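PDB 2VM9: discoidin-2 from Dictyostelium discoideum, which binds galactose and N-acetylgalactosamine as a trimeric, calcium-containing lectin and may take part in spore formation and spore-coat assembly. Local coordinates for residues 162-167 against 249-254. Residues are numbered along the deposited sequence; the frame is centred on the assembly and turned at random.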
loop_
_atom_site.group_PDB
_atom_site.type_symbol
_atom_site.label_atom_id
_atom_site.label_comp_id
_atom_site.label_asym_id
_atom_site.label_seq_id
_atom_site.Cartn_x
_atom_site.Cartn_y
_atom_site.Cartn_z
ATOM N N PRO A 162 -7.032 -4.250 2.371
ATOM C CA PRO A 162 -7.349 -5.665 2.624
ATOM C C PRO A 162 -6.837 -6.555 1.485
ATOM O O PRO A 162 -6.552 -6.060 0.405
ATOM C CB PRO A 162 -8.885 -5.670 2.660
ATOM C CG PRO A 162 -9.268 -4.588 1.746
ATOM C CD PRO A 162 -8.236 -3.495 1.961
ATOM N N SER A 163 -6.662 -7.841 1.761
ATOM C CA SER A 163 -6.317 -8.838 0.765
ATOM C C SER A 163 -7.627 -9.555 0.426
ATOM O O SER A 163 -8.518 -9.664 1.276
ATOM C CB SER A 163 -5.327 -9.840 1.346
ATOM O OG SER A 163 -4.028 -9.258 1.516
ATOM N N VAL A 164 -7.731 -10.020 -0.815
ATOM C CA VAL A 164 -8.999 -10.539 -1.338
ATOM C C VAL A 164 -8.734 -11.752 -2.233
ATOM O O VAL A 164 -7.833 -11.733 -3.051
ATOM C CB VAL A 164 -9.757 -9.439 -2.150
ATOM C CG1 VAL A 164 -10.968 -10.014 -2.882
ATOM C CG2 VAL A 164 -10.192 -8.271 -1.256
ATOM N N GLN A 165 -9.530 -12.806 -2.074
ATOM C CA GLN A 165 -9.578 -13.866 -3.078
ATOM C C GLN A 165 -11.045 -14.122 -3.378
ATOM O O GLN A 165 -11.910 -13.908 -2.528
ATOM C CB GLN A 165 -8.903 -15.145 -2.606
ATOM C CG GLN A 165 -7.395 -15.002 -2.312
ATOM C CD GLN A 165 -6.785 -16.298 -1.910
ATOM O OE1 GLN A 165 -6.614 -17.205 -2.738
ATOM N NE2 GLN A 165 -6.469 -16.427 -0.628
ATOM N N VAL A 166 -11.310 -14.583 -4.589
ATOM C CA VAL A 166 -12.686 -14.723 -5.021
ATOM C C VAL A 166 -12.888 -16.087 -5.674
ATOM O O VAL A 166 -11.923 -16.760 -6.098
ATOM C CB VAL A 166 -13.088 -13.612 -6.024
ATOM C CG1 VAL A 166 -12.878 -12.203 -5.437
ATOM C CG2 VAL A 166 -12.329 -13.797 -7.338
ATOM N N GLY A 167 -14.147 -16.491 -5.791
ATOM C CA GLY A 167 -14.417 -17.749 -6.484
ATOM C C GLY A 167 -15.920 -17.967 -6.556
ATOM O O GLY A 167 -16.710 -17.102 -6.197
ATOM N N ASP A 249 -21.231 -16.546 -5.910
ATOM C CA ASP A 249 -19.870 -16.013 -5.952
ATOM C C ASP A 249 -19.497 -15.686 -4.511
ATOM O O ASP A 249 -20.345 -15.257 -3.717
ATOM C CB ASP A 249 -19.803 -14.746 -6.798
ATOM C CG ASP A 249 -19.499 -15.040 -8.271
ATOM O OD1 ASP A 249 -19.134 -16.203 -8.596
ATOM O OD2 ASP A 249 -19.637 -14.114 -9.096
ATOM N N TYR A 250 -18.233 -15.876 -4.170
ATOM C CA TYR A 250 -17.768 -15.434 -2.859
ATOM C C TYR A 250 -16.608 -14.456 -2.988
ATOM O O TYR A 250 -15.846 -14.493 -3.971
ATOM C CB TYR A 250 -17.364 -16.619 -1.977
ATOM C CG TYR A 250 -16.018 -17.250 -2.331
ATOM C CD1 TYR A 250 -14.809 -16.684 -1.860
ATOM C CD2 TYR A 250 -15.950 -18.403 -3.111
ATOM C CE1 TYR A 250 -13.575 -17.251 -2.176
ATOM C CE2 TYR A 250 -14.699 -18.999 -3.437
ATOM C CZ TYR A 250 -13.524 -18.411 -2.946
ATOM O OH TYR A 250 -12.297 -18.965 -3.252
ATOM N N VAL A 251 -16.485 -13.599 -1.977
ATOM C CA VAL A 251 -15.371 -12.653 -1.882
ATOM C C VAL A 251 -14.820 -12.836 -0.465
ATOM O O VAL A 251 -15.511 -12.552 0.508
ATOM C CB VAL A 251 -15.823 -11.196 -2.142
ATOM C CG1 VAL A 251 -14.639 -10.216 -1.967
ATOM C CG2 VAL A 251 -16.429 -11.042 -3.584
ATOM N N ALA A 252 -13.618 -13.410 -0.374
ATOM C CA ALA A 252 -12.965 -13.625 0.908
ATOM C C ALA A 252 -12.017 -12.451 1.122
ATOM O O ALA A 252 -11.200 -12.146 0.236
ATOM C CB ALA A 252 -12.206 -14.909 0.898
ATOM N N VAL A 253 -12.148 -11.797 2.270
ATOM C CA VAL A 253 -11.386 -10.576 2.545
ATOM C C VAL A 253 -10.582 -10.758 3.825
ATOM O O VAL A 253 -11.121 -11.101 4.872
ATOM C CB VAL A 253 -12.299 -9.323 2.688
ATOM C CG1 VAL A 253 -11.449 -8.060 2.895
ATOM C CG2 VAL A 253 -13.207 -9.152 1.456
ATOM N N GLU A 254 -9.278 -10.491 3.738
ATOM C CA GLU A 254 -8.406 -10.600 4.915
ATOM C C GLU A 254 -7.960 -9.214 5.326
ATOM O O GLU A 254 -7.425 -8.475 4.500
ATOM C CB GLU A 254 -7.175 -11.452 4.587
ATOM C CG GLU A 254 -6.331 -11.754 5.829
ATOM C CD GLU A 254 -4.928 -12.243 5.514
ATOM O OE1 GLU A 254 -4.417 -11.972 4.408
ATOM O OE2 GLU A 254 -4.329 -12.870 6.413
HETATM O O HOH W 1 -3.302 -9.443 3.836
HETATM O O HOH W 2 -16.506 -14.314 -6.815
#
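Gly167 O accepts two bonds: Tyr250 N donates to it at 2.8 Å, and a water that also donates to Tyr250 O supplies the second. The return bond, from Gly167 N to Tyr250 O, is longer at 3.2 Å. Over this glycine lies the Tyr250 ring. Its CG sits between its own backbone N and carbonyl carbon (chi1 76°), a torsion that swings the ring across to the neighbouring strand, where Gly167 N stands 3.4 Å above the ring centre and Val166 C nearer the rim. Phe231 meets the same ring edge-to-face. Tyr250 CE2 comes to 3.3 Å from Gly167 CA, so the ring lies directly on the glycine backbone. Further along, Gln165 and Ala252 exchange both backbone bonds, and Ser163 and Glu254 do the same, with Glu254 N to Ser163 O the shortest at 2.7 Å. The two segments are thus antiparallel neighbours in the beta-sheet of the H-type lectin domain: the first strand after the linker, at one border of the sheet within the chain, where Val164 makes backbone hydrogen bonds with the second subunit, pairs with the last, whose other side bonds to strand 200-211. On the non-hydrogen-bonded pairs the valines gather on the opposite face from Tyr250. Val164 CG1, anti to its backbone N, reaches obliquely to Val251 CG1 at 3.8 Å, while its CG2 lies beside that of Val253. Pro162 closes the row, its CB 3.5 Å from Val253 CG1, and packs on Pro162 of the third subunit; Val166 packs on Ile200 of the second subunit. At the Pro162 end, on the face that carries Tyr250, a water donates to Glu254 OE1 at 2.8 Å, and Glu254 OE2 is held by Ser197 N and Asn257 ND2.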